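Local atomic coordinates of hemin ABC transporter, periplasmic hemin-binding protein HutB (Vibrio cholerae, PDB entry 5KHL), a protein that probably binds heme (hemin) in the periplasm and delivers it to an inner-membrane ABC transporter for import. Residues A[139-144]-A[264-269]; A[152-157]-A[164-169]; A[174-177]-A[182-185]. All blocks are in the same frame, centred on the assembly; numbering follows the deposited sequence.

Interaction 1 of 3, residues A[139-144]-A[264-269]; sequences NALQAK and RIQTLL
Q266 crosses from helix 256-269 to the C-terminal end of helix 125-143, and its side chain carries the contact with L141 and K144. At the root, Q266 CB only just meets the Leu, with L141 CD2 4.2 Å away. CG lies anti to the backbone N (chi1 -176°), and the chain stays extended beyond it, which carries the amide straight across the gap. Q266 CD then sits between two apolar groups, 3.7 Å from K144 CB and 3.8 Å from L141 CD2. At the tip the amide divides its work. Q266 OE1 faces carbon, with K144 CD at 3.2 Å and L141 CD2 at 3.4 Å. Q266 NE2 donates to L141 O at 3.0 Å, almost straight (177° at the hydrogen), with the acceptor lying in the plane of the amide. The same carbonyl, L141 O, also takes K144 N at 3.2 Å, from the opposite face, so two donors grip one oxygen in the closing turn. NE2 also donates to I179 O, its stronger partner; with two acceptors the amide's rotation is probably fixed. K144 lays its CB-to-CD portion over the amide and turns its chain at the last torsion, while L141 also packs on A262 and Q263 of the partner helix. This is a tertiary contact in which a Gln side chain adds a second donor to a carbonyl of a helix's last turn. The helix so met runs between the two lobes, consistent with the long interdomain helix of class III periplasmic binding proteins.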
loop_
_atom_site.group_PDB
_atom_site.type_symbol
_atom_site.label_atom_id
_atom_site.label_comp_id
_atom_site.label_asym_id
_atom_site.label_seq_id
_atom_site.Cartn_x
_atom_site.Cartn_y
_atom_site.Cartn_z
ATOM N N ASN A 139 -9.934 -6.234 -13.813
ATOM C CA ASN A 139 -11.040 -6.946 -14.456
ATOM C C ASN A 139 -10.929 -8.453 -14.234
ATOM O O ASN A 139 -11.923 -9.117 -13.907
ATOM C CB ASN A 139 -11.088 -6.620 -15.954
ATOM C CG ASN A 139 -11.541 -5.189 -16.233
ATOM O OD1 ASN A 139 -12.482 -4.690 -15.618
ATOM N ND2 ASN A 139 -10.861 -4.522 -17.162
ATOM N N ALA A 140 -9.715 -8.982 -14.393
ATOM C CA ALA A 140 -9.434 -10.387 -14.067
ATOM C C ALA A 140 -9.815 -10.716 -12.616
ATOM O O ALA A 140 -10.455 -11.739 -12.364
ATOM C CB ALA A 140 -7.970 -10.715 -14.318
ATOM N N LEU A 141 -9.449 -9.844 -11.676
ATOM C CA LEU A 141 -9.861 -10.017 -10.281
ATOM C C LEU A 141 -11.392 -9.961 -10.115
ATOM O O LEU A 141 -11.997 -10.822 -9.465
ATOM C CB LEU A 141 -9.202 -8.960 -9.391
ATOM C CG LEU A 141 -7.790 -9.314 -8.900
ATOM C CD1 LEU A 141 -6.995 -8.067 -8.547
ATOM C CD2 LEU A 141 -7.820 -10.267 -7.706
ATOM N N GLN A 142 -12.004 -8.940 -10.707
ATOM C CA GLN A 142 -13.444 -8.723 -10.601
ATOM C C GLN A 142 -14.210 -9.844 -11.310
ATOM O O GLN A 142 -15.262 -10.269 -10.839
ATOM C CB GLN A 142 -13.810 -7.328 -11.150
ATOM C CG GLN A 142 -13.451 -6.199 -10.159
ATOM C CD GLN A 142 -13.538 -4.778 -10.728
ATOM O OE1 GLN A 142 -13.434 -4.554 -11.935
ATOM N NE2 GLN A 142 -13.721 -3.811 -9.845
ATOM N N ALA A 143 -13.650 -10.364 -12.403
ATOM C CA ALA A 143 -14.262 -11.489 -13.108
ATOM C C ALA A 143 -14.466 -12.700 -12.209
ATOM O O ALA A 143 -15.412 -13.452 -12.395
ATOM C CB ALA A 143 -13.428 -11.888 -14.326
ATOM N N LYS A 144 -13.579 -12.903 -11.238
ATOM C CA LYS A 144 -13.680 -14.083 -10.368
ATOM C C LYS A 144 -14.588 -13.849 -9.157
ATOM O O LYS A 144 -14.686 -14.701 -8.284
ATOM C CB LYS A 144 -12.294 -14.524 -9.882
ATOM C CG LYS A 144 -11.317 -14.962 -10.964
ATOM C CD LYS A 144 -10.014 -15.442 -10.307
ATOM C CE LYS A 144 -8.896 -15.695 -11.307
ATOM N NZ LYS A 144 -8.768 -17.151 -11.604
ATOM N N ARG A 264 -3.023 -13.001 -5.441
ATOM C CA ARG A 264 -2.447 -14.081 -4.656
ATOM C C ARG A 264 -3.380 -14.488 -3.527
ATOM O O ARG A 264 -3.508 -15.669 -3.231
ATOM C CB ARG A 264 -1.081 -13.694 -4.087
ATOM C CG ARG A 264 -0.416 -14.857 -3.343
ATOM C CD ARG A 264 0.853 -14.439 -2.626
ATOM N NE ARG A 264 0.588 -13.400 -1.637
ATOM C CZ ARG A 264 0.205 -13.632 -0.390
ATOM N NH1 ARG A 264 0.049 -14.872 0.045
ATOM N NH2 ARG A 264 -0.021 -12.621 0.423
ATOM N N ILE A 265 -4.053 -13.522 -2.912
ATOM C CA ILE A 265 -4.967 -13.835 -1.814
ATOM C C ILE A 265 -6.324 -14.362 -2.317
ATOM O O ILE A 265 -6.913 -15.242 -1.701
ATOM C CB ILE A 265 -5.184 -12.616 -0.904
ATOM C CG1 ILE A 265 -3.846 -12.159 -0.325
ATOM C CG2 ILE A 265 -6.128 -12.965 0.265
ATOM C CD1 ILE A 265 -3.874 -10.780 0.234
ATOM N N GLN A 266 -6.808 -13.867 -3.448
ATOM C CA GLN A 266 -8.073 -14.376 -4.014
ATOM C C GLN A 266 -7.985 -15.869 -4.328
ATOM O O GLN A 266 -8.953 -16.609 -4.180
ATOM C CB GLN A 266 -8.455 -13.593 -5.278
ATOM C CG GLN A 266 -9.791 -13.983 -5.881
ATOM C CD GLN A 266 -10.148 -13.164 -7.134
ATOM O OE1 GLN A 266 -9.427 -13.185 -8.133
ATOM N NE2 GLN A 266 -11.264 -12.443 -7.074
ATOM N N THR A 267 -6.811 -16.303 -4.765
ATOM C CA THR A 267 -6.563 -17.700 -5.042
ATOM C C THR A 267 -6.689 -18.511 -3.745
ATOM O O THR A 267 -7.104 -19.677 -3.755
ATOM C CB THR A 267 -5.159 -17.888 -5.678
ATOM O OG1 THR A 267 -5.141 -17.297 -6.980
ATOM C CG2 THR A 267 -4.784 -19.360 -5.793
ATOM N N LEU A 268 -6.339 -17.891 -2.622
ATOM C CA LEU A 268 -6.455 -18.566 -1.320
ATOM C C LEU A 268 -7.900 -18.600 -0.840
ATOM O O LEU A 268 -8.330 -19.591 -0.234
ATOM C CB LEU A 268 -5.571 -17.882 -0.275
ATOM C CG LEU A 268 -4.083 -17.893 -0.636
ATOM C CD1 LEU A 268 -3.279 -16.981 0.273
ATOM C CD2 LEU A 268 -3.551 -19.321 -0.577
ATOM N N LEU A 269 -8.640 -17.522 -1.128
ATOM C CA LEU A 269 -9.997 -17.343 -0.630
ATOM C C LEU A 269 -11.018 -18.113 -1.469
ATOM O O LEU A 269 -12.055 -18.534 -0.965
ATOM C CB LEU A 269 -10.355 -15.855 -0.614
ATOM C CG LEU A 269 -11.708 -15.486 -0.012
ATOM C CD1 LEU A 269 -11.669 -15.782 1.467
ATOM C CD2 LEU A 269 -12.075 -14.022 -0.288
#

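Interaction 2 of 3, residues A[152-157]-A[164-169]; sequences VLFLLL and NVAGSD
V165 sets its CG2 4.0 Å from L153 CD2 and 4.3 Å from L155 CD2, forming an aliphatic cluster on one face of the hairpin. V165 turns CG1 in between its N and C (chi1 71°), which leaves CG2 trans to N, facing strand 152-156 and up against F154 O. On the other face, A166 CB comes within 4.1 Å of F154 CD2, meeting the ring at a slant, while L156 CD1 lies at the ring's edge, in its plane. Beside them the CB atoms of L156 and N164 face each other across the hydrogen-bonded pair. Strand 207-210 on one side and Y192 of strand 192-194 on the other continue this packing.

Between the two apolar faces runs the polar ladder. A166 N donates to F154 O at 3.2 Å, L156 N to N164 O at 2.8 Å, and N164 N to L156 O at 2.9 Å. In the L156 N to N164 O bond the donor stands 49° out of the carbonyl plane, off the lone pairs. CA-H...O contacts from V165 to F154 O and from L155 to N164 O fill in around the non-hydrogen-bonded pair L155-V165. The axes of 152-156 and 164-166 run at 140°, roughly antiparallel, and beyond the last direct bond a water accepts from F154 N (3.0 Å) and donates to A166 O (2.6 Å). A166 O also accepts from N183 ND2. In this hairpin of the mixed sheet, main-chain bonds set the register, and hydrocarbon covers both faces.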
loop_
_atom_site.group_PDB
_atom_site.type_symbol
_atom_site.label_atom_id
_atom_site.label_comp_id
_atom_site.label_asym_id
_atom_site.label_seq_id
_atom_site.Cartn_x
_atom_site.Cartn_y
_atom_site.Cartn_z
ATOM N N VAL A 152 -14.156 -11.005 4.669
ATOM C CA VAL A 152 -12.727 -10.850 4.930
ATOM C C VAL A 152 -12.477 -9.563 5.709
ATOM O O VAL A 152 -12.947 -8.491 5.321
ATOM C CB VAL A 152 -11.894 -10.807 3.609
ATOM C CG1 VAL A 152 -10.428 -10.385 3.880
ATOM C CG2 VAL A 152 -11.939 -12.155 2.905
ATOM N N LEU A 153 -11.736 -9.668 6.805
ATOM C CA LEU A 153 -11.314 -8.481 7.536
ATOM C C LEU A 153 -9.814 -8.343 7.489
ATOM O O LEU A 153 -9.082 -9.340 7.497
ATOM C CB LEU A 153 -11.756 -8.528 9.001
ATOM C CG LEU A 153 -13.221 -8.355 9.392
ATOM C CD1 LEU A 153 -13.360 -8.721 10.866
ATOM C CD2 LEU A 153 -13.721 -6.941 9.122
ATOM N N PHE A 154 -9.359 -7.097 7.470
ATOM C CA PHE A 154 -7.962 -6.818 7.699
ATOM C C PHE A 154 -7.768 -6.274 9.112
ATOM O O PHE A 154 -8.379 -5.280 9.489
ATOM C CB PHE A 154 -7.419 -5.828 6.675
ATOM C CG PHE A 154 -5.978 -5.482 6.894
ATOM C CD1 PHE A 154 -4.985 -6.209 6.284
ATOM C CD2 PHE A 154 -5.621 -4.444 7.738
ATOM C CE1 PHE A 154 -3.657 -5.887 6.497
ATOM C CE2 PHE A 154 -4.311 -4.120 7.954
ATOM C CZ PHE A 154 -3.326 -4.834 7.332
ATOM N N LEU A 155 -6.906 -6.935 9.881
ATOM C CA LEU A 155 -6.606 -6.514 11.247
ATOM C C LEU A 155 -5.215 -5.898 11.356
ATOM O O LEU A 155 -4.213 -6.459 10.894
ATOM C CB LEU A 155 -6.716 -7.687 12.226
ATOM C CG LEU A 155 -8.085 -8.345 12.400
ATOM C CD1 LEU A 155 -7.973 -9.467 13.398
ATOM C CD2 LEU A 155 -9.158 -7.344 12.817
ATOM N N LEU A 156 -5.174 -4.721 11.956
ATOM C CA LEU A 156 -3.931 -4.020 12.181
ATOM C C LEU A 156 -3.587 -4.270 13.624
ATOM O O LEU A 156 -4.207 -3.690 14.516
ATOM C CB LEU A 156 -4.088 -2.531 11.889
ATOM C CG LEU A 156 -2.831 -1.733 11.568
ATOM C CD1 LEU A 156 -2.212 -2.209 10.266
ATOM C CD2 LEU A 156 -3.169 -0.257 11.479
ATOM N N LEU A 157 -2.635 -5.172 13.852
ATOM C CA LEU A 157 -2.274 -5.597 15.207
ATOM C C LEU A 157 -0.934 -4.998 15.618
ATOM O O LEU A 157 -0.017 -4.930 14.807
ATOM C CB LEU A 157 -2.226 -7.128 15.291
ATOM C CG LEU A 157 -3.467 -7.883 14.787
ATOM C CD1 LEU A 157 -3.248 -9.381 14.686
ATOM C CD2 LEU A 157 -4.666 -7.604 15.666
ATOM N N ASN A 164 -6.712 -3.021 15.759
ATOM C CA ASN A 164 -7.479 -2.172 14.852
ATOM C C ASN A 164 -8.003 -2.901 13.621
ATOM O O ASN A 164 -7.575 -4.009 13.299
ATOM C CB ASN A 164 -6.644 -0.979 14.403
ATOM C CG ASN A 164 -6.784 0.194 15.324
ATOM O OD1 ASN A 164 -6.921 0.029 16.531
ATOM N ND2 ASN A 164 -6.769 1.389 14.762
ATOM N N VAL A 165 -8.942 -2.258 12.933
ATOM C CA VAL A 165 -9.498 -2.812 11.714
ATOM C C VAL A 165 -9.544 -1.765 10.592
ATOM O O VAL A 165 -9.656 -0.567 10.843
ATOM C CB VAL A 165 -10.896 -3.380 11.970
ATOM C CG1 VAL A 165 -11.896 -2.252 12.215
ATOM C CG2 VAL A 165 -11.333 -4.276 10.795
ATOM N N ALA A 166 -9.424 -2.229 9.354
ATOM C CA ALA A 166 -9.574 -1.351 8.205
ATOM C C ALA A 166 -11.017 -1.292 7.770
ATOM O O ALA A 166 -11.564 -2.274 7.268
ATOM C CB ALA A 166 -8.707 -1.818 7.054
ATOM N N GLY A 167 -11.633 -0.133 7.974
ATOM C CA GLY A 167 -12.966 0.121 7.470
ATOM C C GLY A 167 -12.906 0.723 6.082
ATOM O O GLY A 167 -11.989 0.437 5.310
ATOM N N SER A 168 -13.884 1.566 5.771
ATOM C CA SER A 168 -13.943 2.228 4.473
ATOM C C SER A 168 -12.705 3.094 4.215
ATOM O O SER A 168 -11.979 3.454 5.151
ATOM C CB SER A 168 -15.196 3.094 4.378
ATOM O OG SER A 168 -15.043 4.281 5.145
ATOM N N ASP A 169 -12.472 3.421 2.945
ATOM C CA ASP A 169 -11.385 4.310 2.526
ATOM C C ASP A 169 -9.963 3.880 2.910
ATOM O O ASP A 169 -9.083 4.720 3.088
ATOM C CB ASP A 169 -11.629 5.710 3.069
ATOM C CG ASP A 169 -12.410 6.570 2.116
ATOM O OD1 ASP A 169 -13.631 6.734 2.330
ATOM O OD2 ASP A 169 -11.799 7.064 1.141
HETATM O O HOH W 1 -11.367 -4.887 7.355
#

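Interaction 3 of 3, residues A[174-177]-A[182-185]; sequences TIIG and HNPA
I176 presents both branches, CG2 and the CD1 end of the other, to N183 where the loop after helix 171-178 folds back beside it. CG2 of I176 is the closer: it lies 3.7 Å from N183 N and 3.8 Å from N183 CB, and its 3.8 Å approach to H182 C places it against the peptide joining the two loop residues. Because CG1 stands beside the backbone N (chi1 -71°) and continues extended through chi2, I176 CD1 reaches farther along the Asn side chain to touch N183 CG at 4.0 Å. The two side chains cross at a slant, the Ile methyls against CB and CG of N183.

N183 has its CG anti to the backbone N (chi1 179°) and only a small twist at chi2 (19°), leaving the ends of the amide to different partners. N183 OD1 accepts a weak hydrogen bond from A185 N at 3.3 Å, two residues on, the pattern of an Asx turn, across P184. ND2 donates to D173 OD2 and to A166 O, so the amide of this buried residue is held firmly at ND2 by two acceptors and only weakly at OD1. H182 has its CB turned away from the helix and meets I176 through its backbone carbonyl carbon.

The contact therefore packs the second half of helix 171-178 against the loop leading to strand 192-194. Strand 152-156 closes the group: V152 touches I176, and L153 touches N183, P184 and A185.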
loop_
_atom_site.group_PDB
_atom_site.type_symbol
_atom_site.label_atom_id
_atom_site.label_comp_id
_atom_site.label_asym_id
_atom_site.label_seq_id
_atom_site.Cartn_x
_atom_site.Cartn_y
_atom_site.Cartn_z
ATOM N N THR A 174 -10.059 -1.670 -0.175
ATOM C CA THR A 174 -10.151 -1.754 -1.627
ATOM C C THR A 174 -9.725 -3.148 -2.114
ATOM O O THR A 174 -10.356 -3.742 -3.010
ATOM C CB THR A 174 -9.279 -0.675 -2.286
ATOM O OG1 THR A 174 -9.727 0.617 -1.880
ATOM C CG2 THR A 174 -9.305 -0.759 -3.794
ATOM N N ILE A 175 -8.678 -3.683 -1.489
ATOM C CA ILE A 175 -8.128 -4.975 -1.875
ATOM C C ILE A 175 -9.129 -6.104 -1.617
ATOM O O ILE A 175 -9.271 -7.006 -2.439
ATOM C CB ILE A 175 -6.785 -5.241 -1.144
ATOM C CG1 ILE A 175 -5.694 -4.377 -1.784
ATOM C CG2 ILE A 175 -6.397 -6.742 -1.146
ATOM C CD1 ILE A 175 -4.400 -4.325 -0.964
ATOM N N ILE A 176 -9.818 -6.039 -0.483
ATOM C CA ILE A 176 -10.877 -6.983 -0.149
ATOM C C ILE A 176 -12.033 -6.954 -1.187
ATOM O O ILE A 176 -12.536 -8.004 -1.602
ATOM C CB ILE A 176 -11.424 -6.699 1.269
ATOM C CG1 ILE A 176 -10.389 -7.084 2.313
ATOM C CG2 ILE A 176 -12.696 -7.479 1.548
ATOM C CD1 ILE A 176 -10.693 -6.515 3.696
ATOM N N GLY A 177 -12.442 -5.759 -1.606
ATOM C CA GLY A 177 -13.446 -5.636 -2.653
ATOM C C GLY A 177 -12.953 -6.249 -3.953
ATOM O O GLY A 177 -13.676 -6.993 -4.601
ATOM N N HIS A 182 -16.657 -9.420 0.763
ATOM C CA HIS A 182 -17.215 -8.358 1.598
ATOM C C HIS A 182 -16.247 -7.972 2.713
ATOM O O HIS A 182 -15.693 -8.838 3.392
ATOM C CB HIS A 182 -18.535 -8.782 2.253
ATOM C CG HIS A 182 -19.616 -9.149 1.287
ATOM N ND1 HIS A 182 -20.185 -8.240 0.424
ATOM C CD2 HIS A 182 -20.262 -10.324 1.080
ATOM C CE1 HIS A 182 -21.123 -8.842 -0.288
ATOM N NE2 HIS A 182 -21.193 -10.104 0.093
ATOM N N ASN A 183 -16.052 -6.675 2.904
ATOM C CA ASN A 183 -15.408 -6.182 4.111
ATOM C C ASN A 183 -16.473 -5.781 5.112
ATOM O O ASN A 183 -16.984 -4.677 5.033
ATOM C CB ASN A 183 -14.505 -4.989 3.821
ATOM C CG ASN A 183 -13.855 -4.452 5.075
ATOM O OD1 ASN A 183 -13.795 -5.147 6.094
ATOM N ND2 ASN A 183 -13.363 -3.210 5.015
ATOM N N PRO A 184 -16.792 -6.669 6.070
ATOM C CA PRO A 184 -17.905 -6.417 7.001
ATOM C C PRO A 184 -17.745 -5.105 7.770
ATOM O O PRO A 184 -18.724 -4.489 8.198
ATOM C CB PRO A 184 -17.860 -7.617 7.960
ATOM C CG PRO A 184 -16.932 -8.620 7.333
ATOM C CD PRO A 184 -15.998 -7.855 6.438
ATOM N N ALA A 185 -16.502 -4.671 7.925
ATOM C CA ALA A 185 -16.221 -3.418 8.611
ATOM C C ALA A 185 -16.493 -2.169 7.770
ATOM O O ALA A 185 -16.633 -1.088 8.335
ATOM C CB ALA A 185 -14.760 -3.409 9.087
#

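All three contacts belong to the lobe that carries the mixed sheet or to its border with the interdomain helix. Interaction 2 is the sheet core, a ladder of main-chain bonds between apolar faces. Interaction 3 lies beside it, the two centres about 9 Å apart, and is van der Waals contact of an Ile with a peptide and an Asn stem; V152 N and H182 O (2.9 Å, a probable hydrogen bond) tie its loop to the strand. Interaction 1, its centre about 18 Å from the chain centre, depends on one side-chain amide, with buried L141 and Q266 and exposed K144 at the margin. It meets interaction 2 through L269 CD2 and V152 CG2, 3.7 Å apart, but does not touch interaction 3.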